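Local structure of putative fimbriae assembly chaperone (Salmonella typhimurium, 2CO7) at residues L32-P37 / F66-N71; K10-K15 / Q38-L43; I42-S47 / V95-V100. The protein probably acts as a periplasmic chaperone of the PapD-like family, assisting the folding and assembly of fimbrial subunits. All blocks are in the same frame, centred on the assembly; numbering follows the deposited sequence.

Contact 1: L32-P37 / F66-N71; sequences LSVSNP and FRLEAN
Val34 and Phe66 begin a side-chain contact inside the immunoglobulin-like N-terminal domain of this PapD-type chaperone. The short strand axes of 32-35 and 66-68 come no closer than 9.4 Å and run at 55° to each other, which is too far apart and too oblique for a direct backbone ladder. Strand 73-80 lies between them in the sheet order and pairs with Val34 through Ser74, while Gln72, just before that strand, bonds the backbone of Asn36. Val34 points its CB toward the second segment. With chi1 at 58°, CG1 stands between the backbone N and the carbonyl carbon and meets the far end of the Phe66 ring, 3.7 Å from Phe66 CZ. The two side chains run past each other in opposite directions, while Leu68 CD2 lies in the ring plane at the ring edge. The other branch, Val34 CG2, keeps a looser 4.3 Å from Leu68 CD1. Ser35 turns its CB away from this core, yet its carbonyl carbon is still within 4.1 Å of Leu68 CD1, because that methyl reaches along the backbone of the first segment. At Asn36 the strand has given way to loop, and its CB packs against two atoms of Leu68, 3.8 Å from Leu68 CB and 3.9 Å from Leu68 CD1. In the turn of the second segment, the carboxylate of Glu69 folds back to form a salt bridge with Arg67, and the backbone N of Glu69 is held by Gln72. Asn71 adopts a left-handed backbone conformation (phi 60°), bringing its main chain up to the Asn36 carbonyl. There Asn71 CA lies 2.9 Å from Asn36 O, an unusually close and bent CA-H...O contact from which no strength can be inferred.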
# COMPACT_ATOMS: atom_id res chain seq x y z
N LEU B 32 6.95 14.36 -7.49
CA LEU B 32 6.01 13.89 -6.44
C LEU B 32 6.42 14.63 -5.16
O LEU B 32 7.57 14.54 -4.75
CB LEU B 32 6.13 12.38 -6.25
CG LEU B 32 5.31 11.77 -5.10
CD1 LEU B 32 3.80 12.00 -5.25
CD2 LEU B 32 5.64 10.26 -5.00
N SER B 33 5.51 15.40 -4.57
CA SER B 33 5.82 16.11 -3.33
C SER B 33 5.80 15.11 -2.15
O SER B 33 4.98 14.21 -2.12
CB SER B 33 4.80 17.23 -3.13
OG SER B 33 4.99 17.95 -1.94
N VAL B 34 6.69 15.30 -1.19
CA VAL B 34 6.69 14.50 0.05
C VAL B 34 6.84 15.49 1.20
O VAL B 34 7.70 16.37 1.14
CB VAL B 34 7.90 13.48 0.09
CG1 VAL B 34 9.20 14.21 -0.04
CG2 VAL B 34 7.86 12.59 1.36
N SER B 35 6.00 15.34 2.22
CA SER B 35 6.07 16.19 3.40
C SER B 35 6.15 15.36 4.67
O SER B 35 5.61 14.27 4.72
CB SER B 35 4.86 17.15 3.47
OG SER B 35 4.71 17.85 2.22
N ASN B 36 6.83 15.92 5.67
CA ASN B 36 6.97 15.33 6.99
C ASN B 36 5.97 15.99 7.95
O ASN B 36 6.20 17.10 8.40
CB ASN B 36 8.41 15.61 7.48
CG ASN B 36 8.65 15.19 8.90
OD1 ASN B 36 9.63 15.62 9.53
ND2 ASN B 36 7.76 14.37 9.43
N PRO B 37 4.87 15.30 8.29
CA PRO B 37 3.89 15.86 9.26
C PRO B 37 4.35 15.96 10.71
O PRO B 37 3.69 16.63 11.52
CB PRO B 37 2.71 14.89 9.19
CG PRO B 37 3.16 13.72 8.46
CD PRO B 37 4.46 13.99 7.76
N PHE B 66 17.21 11.13 1.81
CA PHE B 66 17.23 12.52 2.31
C PHE B 66 16.64 12.60 3.71
O PHE B 66 16.03 11.64 4.19
CB PHE B 66 16.45 13.45 1.34
CG PHE B 66 15.02 13.01 1.05
CD1 PHE B 66 13.95 13.71 1.60
CD2 PHE B 66 14.74 11.95 0.16
CE1 PHE B 66 12.63 13.36 1.33
CE2 PHE B 66 13.41 11.58 -0.12
CZ PHE B 66 12.35 12.30 0.45
N ARG B 67 16.83 13.73 4.35
CA ARG B 67 16.31 13.96 5.68
C ARG B 67 15.31 15.09 5.52
O ARG B 67 15.59 16.08 4.85
CB ARG B 67 17.46 14.35 6.61
CG ARG B 67 17.14 14.43 8.10
CD ARG B 67 18.50 14.47 8.81
NE ARG B 67 18.43 14.54 10.26
CZ ARG B 67 18.41 15.66 10.97
NH1 ARG B 67 18.40 16.84 10.35
NH2 ARG B 67 18.38 15.62 12.29
N LEU B 68 14.15 14.94 6.14
CA LEU B 68 13.18 16.04 6.25
C LEU B 68 13.15 16.62 7.65
O LEU B 68 13.04 15.88 8.62
CB LEU B 68 11.79 15.58 5.84
CG LEU B 68 11.62 15.28 4.35
CD1 LEU B 68 10.20 14.76 4.17
CD2 LEU B 68 11.90 16.51 3.48
N GLU B 69 13.27 17.95 7.76
CA GLU B 69 13.08 18.62 9.04
C GLU B 69 11.60 18.54 9.42
O GLU B 69 10.75 18.19 8.57
CB GLU B 69 13.52 20.09 8.98
CG GLU B 69 15.00 20.31 8.64
CD GLU B 69 15.95 19.64 9.64
OE1 GLU B 69 16.51 20.34 10.49
OE2 GLU B 69 16.14 18.40 9.58
N ALA B 70 11.31 18.89 10.67
CA ALA B 70 9.94 19.01 11.19
C ALA B 70 9.13 19.76 10.13
O ALA B 70 9.52 20.87 9.74
CB ALA B 70 9.93 19.80 12.54
N ASN B 71 8.00 19.19 9.73
CA ASN B 71 7.02 19.85 8.84
C ASN B 71 7.55 20.25 7.45
O ASN B 71 6.90 21.01 6.73
CB ASN B 71 6.34 21.07 9.55
CG ASN B 71 6.28 20.92 11.08
OD1 ASN B 71 7.22 21.28 11.80
ND2 ASN B 71 5.17 20.45 11.57

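Contact 2: K10-K15 / Q38-L43; sequences KLFSVK and QNYPIL
Gln38 offers its side-chain amide to the backbone of Ser13 as a neighbouring peptide would, beside the N-terminal strand 10-16 of an immunoglobulin-like chaperone domain. Ser13 N donates to Gln38 OE1 over 2.8 Å, arriving 28° off the carbonyl plane. The return bond, from Gln38 NE2 to Ser13 O, also measures 2.8 Å; it is straighter, at 156°, and Ser13 O lies close to the amide plane. Two bonds in opposite senses fix the rotation of the amide, whose OE1 and NE2 end is turned to the strand by the bend of the Gln38 chain at chi2. Further out, Lys10 NZ reaches Tyr40 OH at 2.9 Å, the two side chains approaching from opposite directions. A water donates to Leu11 O and also bonds Tyr40 OH. Lys10 to Ser13 form an antiparallel ladder with a strand of another protein chain, whose backbone binds Ser13 OG; this is consistent with the subunit-binding edge of PapD-like chaperones.

Between these polar groups sits Phe12, its ring plane 31° from the Gln38 amide, with Phe12 CD1 3.5 Å from Gln38 CD. Its remaining neighbours include Leu120 and Ile122 of strand 116-131. Gln38 CB lies over the centre of the Tyr40 ring, and Ile42 CG2 meets the Phe12 edge in plane, 3.8 Å from Phe12 CE1.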
# COMPACT_ATOMS: atom_id res chain seq x y z
N LYS B 10 2.50 6.09 20.05
CA LYS B 10 3.35 6.50 18.94
C LYS B 10 2.50 6.70 17.70
O LYS B 10 1.80 5.78 17.26
CB LYS B 10 4.43 5.46 18.63
CG LYS B 10 5.34 5.82 17.43
CD LYS B 10 6.14 7.11 17.69
CE LYS B 10 6.81 7.69 16.42
NZ LYS B 10 8.08 8.44 16.80
N LEU B 11 2.57 7.91 17.17
CA LEU B 11 1.88 8.27 15.94
C LEU B 11 2.92 8.51 14.88
O LEU B 11 3.99 9.08 15.17
CB LEU B 11 1.06 9.55 16.10
CG LEU B 11 0.02 9.66 17.22
CD1 LEU B 11 -0.72 10.96 17.06
CD2 LEU B 11 -0.94 8.46 17.14
N PHE B 12 2.61 8.11 13.67
CA PHE B 12 3.56 8.33 12.57
C PHE B 12 2.87 8.37 11.23
O PHE B 12 1.97 7.56 10.97
CB PHE B 12 4.69 7.29 12.59
CG PHE B 12 5.92 7.73 11.84
CD1 PHE B 12 6.62 8.86 12.26
CD2 PHE B 12 6.37 7.01 10.74
CE1 PHE B 12 7.75 9.28 11.58
CE2 PHE B 12 7.51 7.45 10.03
CZ PHE B 12 8.18 8.59 10.48
N SER B 13 3.28 9.33 10.39
CA SER B 13 2.67 9.53 9.08
C SER B 13 3.70 10.10 8.08
O SER B 13 4.70 10.66 8.48
CB SER B 13 1.48 10.52 9.19
OG SER B 13 0.88 10.67 7.90
N VAL B 14 3.44 9.91 6.79
CA VAL B 14 4.20 10.60 5.73
C VAL B 14 3.16 11.10 4.72
O VAL B 14 2.14 10.44 4.52
CB VAL B 14 5.31 9.71 5.07
CG1 VAL B 14 4.71 8.55 4.23
CG2 VAL B 14 6.24 10.54 4.22
N LYS B 15 3.40 12.27 4.10
CA LYS B 15 2.41 12.82 3.18
C LYS B 15 2.98 12.80 1.78
O LYS B 15 4.09 13.28 1.59
CB LYS B 15 2.10 14.28 3.58
CG LYS B 15 1.13 15.03 2.63
CD LYS B 15 1.00 16.51 3.09
CE LYS B 15 0.24 17.36 2.10
NZ LYS B 15 0.20 18.78 2.55
N GLN B 38 5.46 15.30 11.03
CA GLN B 38 5.96 15.25 12.40
C GLN B 38 6.69 16.52 12.75
O GLN B 38 7.30 17.15 11.90
CB GLN B 38 6.92 14.07 12.57
CG GLN B 38 6.21 12.71 12.75
CD GLN B 38 5.56 12.12 11.48
OE1 GLN B 38 4.45 11.62 11.55
NE2 GLN B 38 6.25 12.17 10.33
N ASN B 39 6.64 16.85 14.04
CA ASN B 39 7.33 18.02 14.57
C ASN B 39 8.76 17.68 15.00
O ASN B 39 9.25 18.16 16.03
CB ASN B 39 6.54 18.64 15.73
CG ASN B 39 6.85 20.12 15.91
OD1 ASN B 39 7.45 20.73 15.02
ND2 ASN B 39 6.43 20.69 17.04
N TYR B 40 9.41 16.84 14.20
CA TYR B 40 10.79 16.41 14.41
C TYR B 40 11.30 15.83 13.09
O TYR B 40 10.50 15.50 12.22
CB TYR B 40 10.87 15.37 15.55
CG TYR B 40 9.96 14.16 15.41
CD1 TYR B 40 10.32 13.08 14.61
CD2 TYR B 40 8.77 14.06 16.16
CE1 TYR B 40 9.48 11.94 14.50
CE2 TYR B 40 7.94 12.94 16.06
CZ TYR B 40 8.32 11.88 15.26
OH TYR B 40 7.52 10.77 15.19
N PRO B 41 12.63 15.70 12.93
CA PRO B 41 13.18 15.25 11.64
C PRO B 41 12.96 13.75 11.38
O PRO B 41 12.94 12.95 12.34
CB PRO B 41 14.70 15.55 11.77
CG PRO B 41 14.87 16.26 13.06
CD PRO B 41 13.69 15.93 13.92
N ILE B 42 12.78 13.40 10.12
CA ILE B 42 12.69 12.01 9.69
C ILE B 42 13.65 11.73 8.54
O ILE B 42 14.05 12.62 7.82
CB ILE B 42 11.26 11.62 9.26
CG1 ILE B 42 10.83 12.37 8.00
CG2 ILE B 42 10.30 11.82 10.41
CD1 ILE B 42 9.47 11.89 7.38
N LEU B 43 14.01 10.46 8.40
CA LEU B 43 14.84 10.03 7.28
C LEU B 43 13.92 9.42 6.23
O LEU B 43 12.94 8.73 6.55
CB LEU B 43 15.91 9.03 7.73
CG LEU B 43 16.98 9.46 8.72
CD1 LEU B 43 18.02 8.33 9.01
CD2 LEU B 43 17.70 10.70 8.17
O HOH W 1 5.23 11.08 16.26

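Contact 3: I42-S47 / V95-V100; sequences ILVQSS and VCIKAV
Leu43 and Val100 begin a regular antiparallel ladder that continues through Gln45 with Lys98 to Ser47 with Cys96, a pair of neighbouring strands in the immunoglobulin-like domain. The axes approach to 4.6 Å at 162°. Each of these three hydrogen-bonded pairs exchanges two bonds, six in all, the shortest being Lys98 N to Gln45 O at 2.8 Å. The intervening pairs, Val44 with Ala99 and Ser46 with Ile97, are non-hydrogen-bonded; here CA-H...O contacts fill in, such as Val44 CA to Lys98 O at 3.2 Å, with an angle at H of 148°.

Side chains alternate between two faces. On one, Gln45 and Lys98 extend side by side in the same direction; the chain of Lys98 bends at its last two torsions, and its NZ is bound by Asn123. Cys96 on this face is tied by its disulfide to Cys125 of strand 116-131. The other face is buried and mostly apolar: Ala99 CB touches Ile42 CD1, and the side chains of Val44 and Ile97 cross at a slant, bringing Val44 CG1 to 3.6 Å from Ile97 CG2.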
# COMPACT_ATOMS: atom_id res chain seq x y z
N ILE B 42 12.78 13.40 10.12
CA ILE B 42 12.69 12.01 9.69
C ILE B 42 13.65 11.73 8.54
O ILE B 42 14.05 12.62 7.82
CB ILE B 42 11.26 11.62 9.26
CG1 ILE B 42 10.83 12.37 8.00
CG2 ILE B 42 10.30 11.82 10.41
CD1 ILE B 42 9.47 11.89 7.38
N LEU B 43 14.01 10.46 8.40
CA LEU B 43 14.84 10.03 7.28
C LEU B 43 13.92 9.42 6.23
O LEU B 43 12.94 8.73 6.55
CB LEU B 43 15.91 9.03 7.73
CG LEU B 43 16.98 9.46 8.72
CD1 LEU B 43 18.02 8.33 9.01
CD2 LEU B 43 17.70 10.70 8.17
N VAL B 44 14.22 9.67 4.97
CA VAL B 44 13.37 9.20 3.89
C VAL B 44 14.21 8.50 2.81
O VAL B 44 15.31 8.95 2.50
CB VAL B 44 12.53 10.33 3.27
CG1 VAL B 44 11.53 9.77 2.25
CG2 VAL B 44 11.74 11.06 4.33
N GLN B 45 13.69 7.39 2.29
CA GLN B 45 14.28 6.70 1.18
C GLN B 45 13.20 6.54 0.11
O GLN B 45 12.07 6.15 0.41
CB GLN B 45 14.78 5.33 1.63
CG GLN B 45 15.32 4.45 0.52
CD GLN B 45 15.12 3.00 0.84
OE1 GLN B 45 15.75 2.44 1.75
NE2 GLN B 45 14.21 2.37 0.13
N SER B 46 13.54 6.87 -1.12
CA SER B 46 12.61 6.63 -2.21
C SER B 46 13.21 5.64 -3.18
O SER B 46 14.45 5.66 -3.46
CB SER B 46 12.26 7.92 -2.94
OG SER B 46 12.00 8.97 -2.03
N SER B 47 12.35 4.74 -3.65
CA SER B 47 12.73 3.71 -4.61
C SER B 47 11.61 3.51 -5.65
O SER B 47 10.48 3.88 -5.39
CB SER B 47 12.99 2.38 -3.86
OG SER B 47 11.83 2.04 -3.10
N VAL B 95 6.27 3.69 -7.00
CA VAL B 95 7.22 4.62 -6.38
C VAL B 95 6.87 4.60 -4.88
O VAL B 95 5.76 4.92 -4.49
CB VAL B 95 7.22 6.04 -7.06
CG1 VAL B 95 5.84 6.75 -7.02
CG2 VAL B 95 8.28 6.93 -6.45
N CYS B 96 7.86 4.21 -4.07
CA CYS B 96 7.68 3.97 -2.65
C CYS B 96 8.56 4.92 -1.85
O CYS B 96 9.69 5.20 -2.22
CB CYS B 96 8.09 2.55 -2.32
SG CYS B 96 7.01 1.28 -3.00
N ILE B 97 7.99 5.40 -0.75
CA ILE B 97 8.63 6.36 0.13
C ILE B 97 8.68 5.68 1.48
O ILE B 97 7.61 5.40 2.03
CB ILE B 97 7.74 7.64 0.26
CG1 ILE B 97 7.53 8.35 -1.09
CG2 ILE B 97 8.25 8.60 1.35
CD1 ILE B 97 8.76 8.54 -1.88
N LYS B 98 9.88 5.39 1.96
CA LYS B 98 10.09 4.81 3.29
C LYS B 98 10.47 5.93 4.25
O LYS B 98 11.43 6.68 3.99
CB LYS B 98 11.23 3.79 3.30
CG LYS B 98 11.44 3.13 4.69
CD LYS B 98 12.67 2.21 4.74
CE LYS B 98 12.58 1.09 3.70
NZ LYS B 98 11.52 0.11 4.09
N ALA B 99 9.73 6.02 5.36
CA ALA B 99 9.95 7.10 6.33
C ALA B 99 10.28 6.45 7.67
O ALA B 99 9.60 5.52 8.11
CB ALA B 99 8.74 8.02 6.43
N VAL B 100 11.32 6.97 8.30
CA VAL B 100 11.90 6.38 9.49
C VAL B 100 12.13 7.49 10.54
O VAL B 100 12.88 8.44 10.29
CB VAL B 100 13.23 5.66 9.13
CG1 VAL B 100 13.93 5.16 10.34
CG2 VAL B 100 12.94 4.50 8.14

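All three contacts belong to one immunoglobulin-like domain; contacts 2 and 3 use strand 42-50, and contact 1 adjoins it. Contacts 2 and 3 share Ile42 and Leu43, and their centres lie about 11 Å apart; the centre of contact 1 is about 8 Å from that of contact 2 and about 10 Å from that of contact 3. The backbone continues the link: Leu68 N of contact 1 probably bonds Ile42 O (2.9 Å), and Phe66 O does so with Val44 N (2.8 Å). Inside the core, Val14 CG2 of 10-15 meets Ile97 CG2 of 95-100 at 4.0 Å. Contact 2 borders the other protein chain through strand 10-16, whereas no other chain in the assembly touches the segments of contact 1.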